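Local atomic coordinates of epoxide hydrolase (Aspergillus niger, PDB entry 1QO7), a protein that probably catalyses the hydrolysis of epoxides to vicinal diols, as an alpha/beta hydrolase fold enzyme. Residues I185-D190 with A208-L213; F162-N167 with S193-L198; I109-G114 with L142-L147. The protein carries 2 engineered substitutions. All coordinates share one frame; numbering follows the deposited sequence.

Interaction 1: I185-D190 with A208-L213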
loop_
_atom_site.group_PDB
_atom_site.type_symbol
_atom_site.label_atom_id
_atom_site.label_comp_id
_atom_site.label_asym_id
_atom_site.label_seq_id
_atom_site.Cartn_x
_atom_site.Cartn_y
_atom_site.Cartn_z
ATOM N N ILE A 185 20.550 19.898 22.135
ATOM C CA ILE A 185 19.650 20.429 21.124
ATOM C C ILE A 185 19.324 19.303 20.157
ATOM O O ILE A 185 20.100 18.356 20.024
ATOM C CB ILE A 185 20.314 21.609 20.374
ATOM C CG1 ILE A 185 20.514 22.775 21.353
ATOM C CG2 ILE A 185 19.452 22.046 19.184
ATOM C CD1 ILE A 185 21.107 24.021 20.738
ATOM N N ILE A 186 18.171 19.394 19.499
ATOM C CA ILE A 186 17.772 18.365 18.547
ATOM C C ILE A 186 17.499 18.929 17.165
ATOM O O ILE A 186 16.937 20.022 17.028
ATOM C CB ILE A 186 16.497 17.642 19.021
ATOM C CG1 ILE A 186 16.810 16.856 20.292
ATOM C CG2 ILE A 186 15.963 16.724 17.921
ATOM C CD1 ILE A 186 15.627 16.670 21.160
ATOM N N GLN A 187 17.907 18.179 16.145
ATOM C CA GLN A 187 17.650 18.564 14.762
ATOM C C GLN A 187 16.858 17.384 14.228
ATOM O O GLN A 187 17.265 16.238 14.404
ATOM C CB GLN A 187 18.951 18.714 13.961
ATOM C CG GLN A 187 18.808 19.530 12.669
ATOM C CD GLN A 187 17.906 18.884 11.628
ATOM O OE1 GLN A 187 16.916 19.478 11.190
ATOM N NE2 GLN A 187 18.247 17.671 11.218
ATOM N N GLY A 188 15.721 17.647 13.600
ATOM C CA GLY A 188 14.946 16.529 13.093
ATOM C C GLY A 188 14.116 16.798 11.860
ATOM O O GLY A 188 13.633 17.908 11.648
ATOM N N GLY A 189 13.974 15.760 11.042
ATOM C CA GLY A 189 13.174 15.837 9.835
ATOM C C GLY A 189 12.356 14.556 9.785
ATOM O O GLY A 189 12.670 13.606 10.497
ATOM N N ASP A 190 11.311 14.525 8.964
ATOM C CA ASP A 190 10.456 13.344 8.845
ATOM C C ASP A 190 10.031 12.843 10.232
ATOM O O ASP A 190 9.629 13.633 11.085
ATOM C CB ASP A 190 11.197 12.234 8.094
ATOM C CG ASP A 190 10.263 11.159 7.568
ATOM O OD1 ASP A 190 9.548 11.420 6.575
ATOM O OD2 ASP A 190 10.234 10.051 8.147
ATOM N N ALA A 208 16.465 23.147 23.008
ATOM C CA ALA A 208 16.001 23.809 21.791
ATOM C C ALA A 208 15.800 22.766 20.700
ATOM O O ALA A 208 16.388 21.686 20.756
ATOM C CB ALA A 208 17.023 24.848 21.330
ATOM N N VAL A 209 14.990 23.106 19.706
ATOM C CA VAL A 209 14.698 22.188 18.615
ATOM C C VAL A 209 14.699 22.859 17.250
ATOM O O VAL A 209 14.107 23.927 17.070
ATOM C CB VAL A 209 13.312 21.532 18.812
ATOM C CG1 VAL A 209 13.009 20.584 17.652
ATOM C CG2 VAL A 209 13.269 20.792 20.146
ATOM N N HIS A 210 15.368 22.230 16.288
ATOM C CA HIS A 210 15.400 22.736 14.926
ATOM C C HIS A 210 14.815 21.643 14.037
ATOM O O HIS A 210 15.283 20.506 14.058
ATOM C CB HIS A 210 16.827 23.056 14.484
ATOM C CG HIS A 210 16.931 23.457 13.047
ATOM N ND1 HIS A 210 16.886 22.544 12.017
ATOM C CD2 HIS A 210 17.058 24.674 12.467
ATOM C CE1 HIS A 210 16.980 23.180 10.861
ATOM N NE2 HIS A 210 17.086 24.475 11.107
ATOM N N LEU A 211 13.788 21.988 13.271
ATOM C CA LEU A 211 13.135 21.016 12.398
ATOM C C LEU A 211 13.126 21.476 10.948
ATOM O O LEU A 211 13.265 22.669 10.667
ATOM C CB LEU A 211 11.683 20.825 12.842
ATOM C CG LEU A 211 11.400 20.545 14.322
ATOM C CD1 LEU A 211 9.891 20.506 14.544
ATOM C CD2 LEU A 211 12.043 19.226 14.730
ATOM N N ASN A 212 12.982 20.525 10.025
ATOM C CA ASN A 212 12.867 20.879 8.620
ATOM C C ASN A 212 11.592 20.255 8.030
ATOM O O ASN A 212 11.439 20.126 6.817
ATOM C CB ASN A 212 14.141 20.526 7.818
ATOM C CG ASN A 212 14.471 19.051 7.820
ATOM O OD1 ASN A 212 14.176 18.337 6.856
ATOM N ND2 ASN A 212 15.104 18.587 8.891
ATOM N N LEU A 213 10.674 19.889 8.926
ATOM C CA LEU A 213 9.366 19.346 8.557
ATOM C C LEU A 213 8.367 19.717 9.647
ATOM O O LEU A 213 8.616 19.492 10.828
ATOM C CB LEU A 213 9.383 17.819 8.416
ATOM C CG LEU A 213 7.979 17.241 8.162
ATOM C CD1 LEU A 213 7.515 17.641 6.771
ATOM C CD2 LEU A 213 7.985 15.734 8.294
HETATM O O HOH W 1 16.915 16.448 9.038
HETATM O O HOH W 2 11.482 16.170 6.496
#

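Interaction 2: F162-N167 with S193-L198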
loop_
_atom_site.group_PDB
_atom_site.type_symbol
_atom_site.label_atom_id
_atom_site.label_comp_id
_atom_site.label_asym_id
_atom_site.label_seq_id
_atom_site.Cartn_x
_atom_site.Cartn_y
_atom_site.Cartn_z
ATOM N N PHE A 162 4.857 0.214 20.806
ATOM C CA PHE A 162 5.957 1.174 20.906
ATOM C C PHE A 162 5.570 2.349 20.012
ATOM O O PHE A 162 5.174 2.150 18.862
ATOM C CB PHE A 162 7.249 0.521 20.401
ATOM C CG PHE A 162 8.507 1.115 20.971
ATOM C CD1 PHE A 162 8.910 0.809 22.268
ATOM C CD2 PHE A 162 9.305 1.957 20.204
ATOM C CE1 PHE A 162 10.093 1.324 22.792
ATOM C CE2 PHE A 162 10.490 2.479 20.719
ATOM C CZ PHE A 162 10.885 2.161 22.016
ATOM N N GLY A 163 5.659 3.568 20.532
ATOM C CA GLY A 163 5.277 4.721 19.733
ATOM C C GLY A 163 6.277 5.857 19.707
ATOM O O GLY A 163 7.433 5.687 20.088
ATOM N N LEU A 164 5.823 7.024 19.260
ATOM C CA LEU A 164 6.679 8.196 19.173
ATOM C C LEU A 164 7.234 8.628 20.524
ATOM O O LEU A 164 8.397 9.024 20.617
ATOM C CB LEU A 164 5.922 9.359 18.529
ATOM C CG LEU A 164 5.558 9.211 17.045
ATOM C CD1 LEU A 164 4.608 10.327 16.655
ATOM C CD2 LEU A 164 6.814 9.252 16.185
ATOM N N MET A 165 6.417 8.559 21.574
ATOM C CA MET A 165 6.889 8.963 22.894
ATOM C C MET A 165 7.990 8.020 23.369
ATOM O O MET A 165 8.951 8.452 24.010
ATOM C CB MET A 165 5.740 8.974 23.907
ATOM C CG MET A 165 6.132 9.548 25.270
ATOM S SD MET A 165 6.752 11.259 25.177
ATOM C CE MET A 165 5.203 12.167 25.122
ATOM N N ASP A 166 7.852 6.734 23.054
ATOM C CA ASP A 166 8.863 5.753 23.442
ATOM C C ASP A 166 10.174 6.060 22.720
ATOM O O ASP A 166 11.254 5.963 23.305
ATOM C CB ASP A 166 8.375 4.346 23.110
ATOM C CG ASP A 166 7.084 4.003 23.834
ATOM O OD1 ASP A 166 7.090 4.002 25.088
ATOM O OD2 ASP A 166 6.063 3.746 23.158
ATOM N N ASN A 167 10.081 6.427 21.446
ATOM C CA ASN A 167 11.267 6.788 20.676
ATOM C C ASN A 167 11.926 8.005 21.317
ATOM O O ASN A 167 13.148 8.059 21.462
ATOM C CB ASN A 167 10.884 7.114 19.234
ATOM C CG ASN A 167 10.767 5.879 18.376
ATOM O OD1 ASN A 167 11.721 5.485 17.716
ATOM N ND2 ASN A 167 9.600 5.249 18.394
ATOM N N SER A 193 11.231 14.598 13.144
ATOM C CA SER A 193 10.640 15.885 13.509
ATOM C C SER A 193 9.497 15.676 14.496
ATOM O O SER A 193 9.226 16.545 15.330
ATOM C CB SER A 193 10.130 16.636 12.269
ATOM O OG SER A 193 8.998 16.000 11.704
ATOM N N PHE A 194 8.830 14.528 14.401
ATOM C CA PHE A 194 7.738 14.210 15.320
ATOM C C PHE A 194 8.361 13.909 16.673
ATOM O O PHE A 194 7.881 14.368 17.712
ATOM C CB PHE A 194 6.948 12.976 14.854
ATOM C CG PHE A 194 5.973 13.252 13.742
ATOM C CD1 PHE A 194 6.407 13.374 12.427
ATOM C CD2 PHE A 194 4.611 13.384 14.015
ATOM C CE1 PHE A 194 5.499 13.623 11.391
ATOM C CE2 PHE A 194 3.695 13.633 12.988
ATOM C CZ PHE A 194 4.138 13.752 11.676
ATOM N N VAL A 195 9.439 13.132 16.653
ATOM C CA VAL A 195 10.136 12.782 17.885
ATOM C C VAL A 195 10.756 14.051 18.457
ATOM O O VAL A 195 10.683 14.301 19.661
ATOM C CB VAL A 195 11.237 11.721 17.618
ATOM C CG1 VAL A 195 12.033 11.445 18.888
ATOM C CG2 VAL A 195 10.595 10.437 17.123
ATOM N N GLY A 196 11.351 14.862 17.587
ATOM C CA GLY A 196 11.959 16.105 18.035
ATOM C C GLY A 196 10.963 17.028 18.718
ATOM O O GLY A 196 11.283 17.672 19.723
ATOM N N ARG A 197 9.750 17.110 18.185
ATOM C CA ARG A 197 8.748 17.972 18.801
ATOM C C ARG A 197 8.401 17.464 20.203
ATOM O O ARG A 197 8.269 18.258 21.138
ATOM C CB ARG A 197 7.484 18.047 17.939
ATOM C CG ARG A 197 6.358 18.869 18.574
ATOM C CD ARG A 197 5.204 19.066 17.599
ATOM N NE ARG A 197 5.576 19.938 16.489
ATOM C CZ ARG A 197 5.487 21.267 16.514
ATOM N NH1 ARG A 197 5.036 21.894 17.597
ATOM N NH2 ARG A 197 5.838 21.973 15.449
ATOM N N LEU A 198 8.265 16.148 20.349
ATOM C CA LEU A 198 7.943 15.567 21.653
ATOM C C LEU A 198 9.052 15.828 22.662
ATOM O O LEU A 198 8.792 16.031 23.851
ATOM C CB LEU A 198 7.702 14.061 21.531
ATOM C CG LEU A 198 6.445 13.658 20.758
ATOM C CD1 LEU A 198 6.287 12.148 20.782
ATOM C CD2 LEU A 198 5.230 14.322 21.390
#

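Interaction 3: I109-G114 with L142-L147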
loop_
_atom_site.group_PDB
_atom_site.type_symbol
_atom_site.label_atom_id
_atom_site.label_comp_id
_atom_site.label_asym_id
_atom_site.label_seq_id
_atom_site.Cartn_x
_atom_site.Cartn_y
_atom_site.Cartn_z
ATOM N N ILE A 109 24.400 17.916 20.333
ATOM C CA ILE A 109 23.316 17.931 19.366
ATOM C C ILE A 109 23.006 16.515 18.888
ATOM O O ILE A 109 23.917 15.743 18.582
ATOM C CB ILE A 109 23.681 18.761 18.113
ATOM C CG1 ILE A 109 24.149 20.163 18.513
ATOM C CG2 ILE A 109 22.478 18.872 17.196
ATOM C CD1 ILE A 109 24.566 21.014 17.327
ATOM N N ALA A 110 21.725 16.167 18.841
ATOM C CA ALA A 110 21.324 14.861 18.323
ATOM C C ALA A 110 20.627 15.145 16.991
ATOM O O ALA A 110 19.727 15.976 16.934
ATOM C CB ALA A 110 20.360 14.165 19.292
ATOM N N LEU A 111 21.060 14.469 15.927
ATOM C CA LEU A 111 20.481 14.626 14.591
ATOM C C LEU A 111 19.597 13.397 14.371
ATOM O O LEU A 111 20.103 12.280 14.357
ATOM C CB LEU A 111 21.597 14.672 13.538
ATOM C CG LEU A 111 22.686 15.738 13.725
ATOM C CD1 LEU A 111 23.752 15.602 12.640
ATOM C CD2 LEU A 111 22.057 17.106 13.663
ATOM N N LEU A 112 18.290 13.604 14.201
ATOM C CA LEU A 112 17.352 12.481 14.046
ATOM C C LEU A 112 16.823 12.255 12.640
ATOM O O LEU A 112 16.214 13.148 12.042
ATOM C CB LEU A 112 16.163 12.658 15.000
ATOM C CG LEU A 112 16.494 12.976 16.463
ATOM C CD1 LEU A 112 15.192 13.132 17.265
ATOM C CD2 LEU A 112 17.357 11.874 17.062
ATOM N N HIS A 113 17.035 11.042 12.131
ATOM C CA HIS A 113 16.590 10.672 10.788
ATOM C C HIS A 113 15.125 10.259 10.765
ATOM O O HIS A 113 14.438 10.298 11.783
ATOM C CB HIS A 113 17.434 9.513 10.238
ATOM C CG HIS A 113 17.141 8.193 10.883
ATOM N ND1 HIS A 113 17.875 7.692 11.939
ATOM C CD2 HIS A 113 16.169 7.284 10.634
ATOM C CE1 HIS A 113 17.368 6.528 12.311
ATOM N NE2 HIS A 113 16.330 6.259 11.540
ATOM N N GLY A 114 14.657 9.852 9.590
ATOM C CA GLY A 114 13.280 9.416 9.453
ATOM C C GLY A 114 13.204 8.193 8.559
ATOM O O GLY A 114 14.165 7.441 8.442
ATOM N N LEU A 142 28.258 15.840 17.988
ATOM C CA LEU A 142 27.219 15.435 17.044
ATOM C C LEU A 142 26.893 13.962 17.196
ATOM O O LEU A 142 27.731 13.100 16.916
ATOM C CB LEU A 142 27.672 15.735 15.612
ATOM C CG LEU A 142 27.974 17.219 15.372
ATOM C CD1 LEU A 142 28.802 17.388 14.120
ATOM C CD2 LEU A 142 26.664 17.996 15.279
ATOM N N VAL A 143 25.676 13.678 17.655
ATOM C CA VAL A 143 25.230 12.304 17.855
ATOM C C VAL A 143 24.138 11.995 16.832
ATOM O O VAL A 143 23.168 12.745 16.702
ATOM C CB VAL A 143 24.677 12.113 19.284
ATOM C CG1 VAL A 143 24.315 10.654 19.511
ATOM C CG2 VAL A 143 25.719 12.586 20.316
ATOM N N VAL A 144 24.306 10.893 16.107
ATOM C CA VAL A 144 23.346 10.498 15.075
ATOM C C VAL A 144 22.881 9.085 15.407
ATOM O O VAL A 144 23.468 8.098 14.966
ATOM C CB VAL A 144 24.013 10.522 13.688
ATOM C CG1 VAL A 144 22.972 10.285 12.599
ATOM C CG2 VAL A 144 24.704 11.872 13.473
ATOM N N PRO A 145 21.806 8.971 16.199
ATOM C CA PRO A 145 21.331 7.637 16.559
ATOM C C PRO A 145 20.462 6.963 15.518
ATOM O O PRO A 145 19.862 7.620 14.673
ATOM C CB PRO A 145 20.562 7.894 17.851
ATOM C CG PRO A 145 19.898 9.211 17.564
ATOM C CD PRO A 145 21.006 10.019 16.864
ATOM N N SER A 146 20.434 5.639 15.579
ATOM C CA SER A 146 19.570 4.850 14.716
ATOM C C SER A 146 18.361 4.644 15.618
ATOM O O SER A 146 18.482 4.063 16.692
ATOM C CB SER A 146 20.197 3.494 14.381
ATOM O OG SER A 146 21.124 3.608 13.319
ATOM N N LEU A 147 17.208 5.148 15.202
ATOM C CA LEU A 147 16.000 5.015 16.001
ATOM C C LEU A 147 15.607 3.547 16.130
ATOM O O LEU A 147 15.916 2.733 15.262
ATOM C CB LEU A 147 14.856 5.806 15.357
ATOM C CG LEU A 147 15.081 7.313 15.204
ATOM C CD1 LEU A 147 13.935 7.917 14.413
ATOM C CD2 LEU A 147 15.198 7.959 16.574
HETATM O O HOH W 3 19.482 9.889 13.169
#

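Interaction 1: I185-D190 with A208-L213
Q187 and H210 sit side by side on one face of two neighbouring parallel strands and point the same way. The amide plane of Q187 is turned 60° from the imidazole plane. H210 ND1 gives its N-H to Q187 OE1 at 3.2 Å. The bond lies in the ring plane of H210 and in the carbonyl plane of Q187, on a lone pair, but it is bent at the hydrogen (148°). N212 reaches the same oxygen from further along the chain, its side chain nearly perpendicular to that of Q187. N212 ND2 donates to Q187 OE1 at 3.1 Å, again in the carbonyl plane and on a lone pair of that oxygen. The oxygen lies slightly out of the N212 amide plane. Two donors on one oxygen help set the rotation of the Q187 amide. A bend at chi2 (-65°) carries that amide over to the second strand. A water accepts from both Q187 NE2 and N212 ND2 and adds to this hold.

On the other face L211 CD2 lies against the backbone of G188, 3.7 Å from G188 O. Beyond the strand ends, L213 CD2 packs on D190 CA at 3.5 Å. D190 is the predicted nucleophile. Its backbone takes a strained turn between strand and helix, consistent with the nucleophile elbow of this fold. Its OD2 accepts from W115 N.

The backbones pair as parallel strands, for example H210 N to I186 O at 2.8 Å. The pair belongs to a beta-alpha-beta unit whose connecting helix 191-202 packs under I186, L211 and L213. Helix 379-393 covers the opposite face at I185, Q187 and A208. Strand 107-112 flanks strand 184-188 on its far edge, and H210 NE2 bonds to S341 on strand 337-342.

Interaction 2: F162-N167 with S193-L198
In both L164 and L198 CG lies opposite the carbonyl carbon (chi1 -68°) and the chain then runs extended. This brings L198 CD1 to 3.6 Å from L164 CB, beside the start of helix 164-177. Both methyls of L164, CD1 and CD2, rest against F194 CB, each at 4.0 Å. CD1 meets the F194 ring obliquely. V195 CG2 fills the next position. It touches L164 CD2 and N167 CB, the latter at 3.9 Å. M165 points its CB away, yet the turns at chi2 and chi3 bring CE back to L198 CD2 at 4.3 Å.

The contact joins the first turn of helix 164-177 to the middle of helix 191-202, two helices of the alpha/beta hydrolase core. T315 of helix 312-315 touches both L164 and F194.

Polar bonds within the first turn help hold it. G163 is the N-cap residue, and its N donates to D166 OD2 at 2.7 Å. G163 O takes two donors, N167 N and N167 ND2, the second from above the carbonyl plane. H310 NE2 is a further partner of N167 ND2, and E314 OE1 accepts from L164 N.

No hydrogen bond crosses between the segments. Across them the contact is apolar, made by L164, L198 and V195 with the M165 methyl and the CB atoms of F194 and N167. The polar groups of the helix start bond within their own turn or to other parts of the chain.

Interaction 3: I109-G114 with L142-L147
I109 and L142 open a parallel strand pair of the alpha/beta hydrolase sheet, formed by a beta-alpha-beta unit with helix 123-132 as its connection. I109 CB touches L142 CD2 at 4.2 Å. The backbones bond at V143 N to I109 O and at L111 N to V143 O. Further on, L111 CD1 meets V144 CG2 at 3.9 Å, the two side chains slanting across each other. P145 has no N-H to give, and its CD lies 3.5 Å from L111 O instead. On the other side of the sheet L112 CD2 packs on P145 CG at 3.7 Å.

Past this point the strands spread, and the imidazole of H113 bridges them. Its CG stands between the backbone N and the carbonyl carbon (chi1 73°), which brings the ring over to the second segment. P145 O and S146 CA lie at the ring edge, in plane. L147 CD1 sits over one face, displaced from the ring centre. The side chains of H113 and L147 run alongside each other, pointing opposite ways. Y150 meets the H113 ring edge to face.

Outside this shell, helix 123-132 covers L142 and V144. Helix 164-177 covers A110, P145 and L147 on the other face. S146 OG hydrogen-bonds to H95 ND1 and T151 OG1.

A water sits between the diverging strands. It donates to L111 O and P145 O, each at 2.7 Å, and accepts from H113 N. H113 ND1 is 3.0 Å from the same water. H113 ND1 also makes a weak bond to P145 O, at 3.4 Å.

Interactions 1 and 3 share one sheet, their centres 10 Å apart. Strands 184-188 and 107-112 are neighbours, with Q187 N 3.0 Å from A110 O and Q187 O 2.8 Å from L112 N. Interaction 2 packs on both. V195 CG1 lies 3.9 Å from L112 CD1, and S193 CB lies 3.5 Å from L213 O. D190, the predicted nucleophile, lies just past the C-terminal end of strand 184-188. The D190 side chain is about 3 Å from that of H372 and about 5 Å from that of Y312. The side chains of H113 and F194 are each about 7 Å from that of D190.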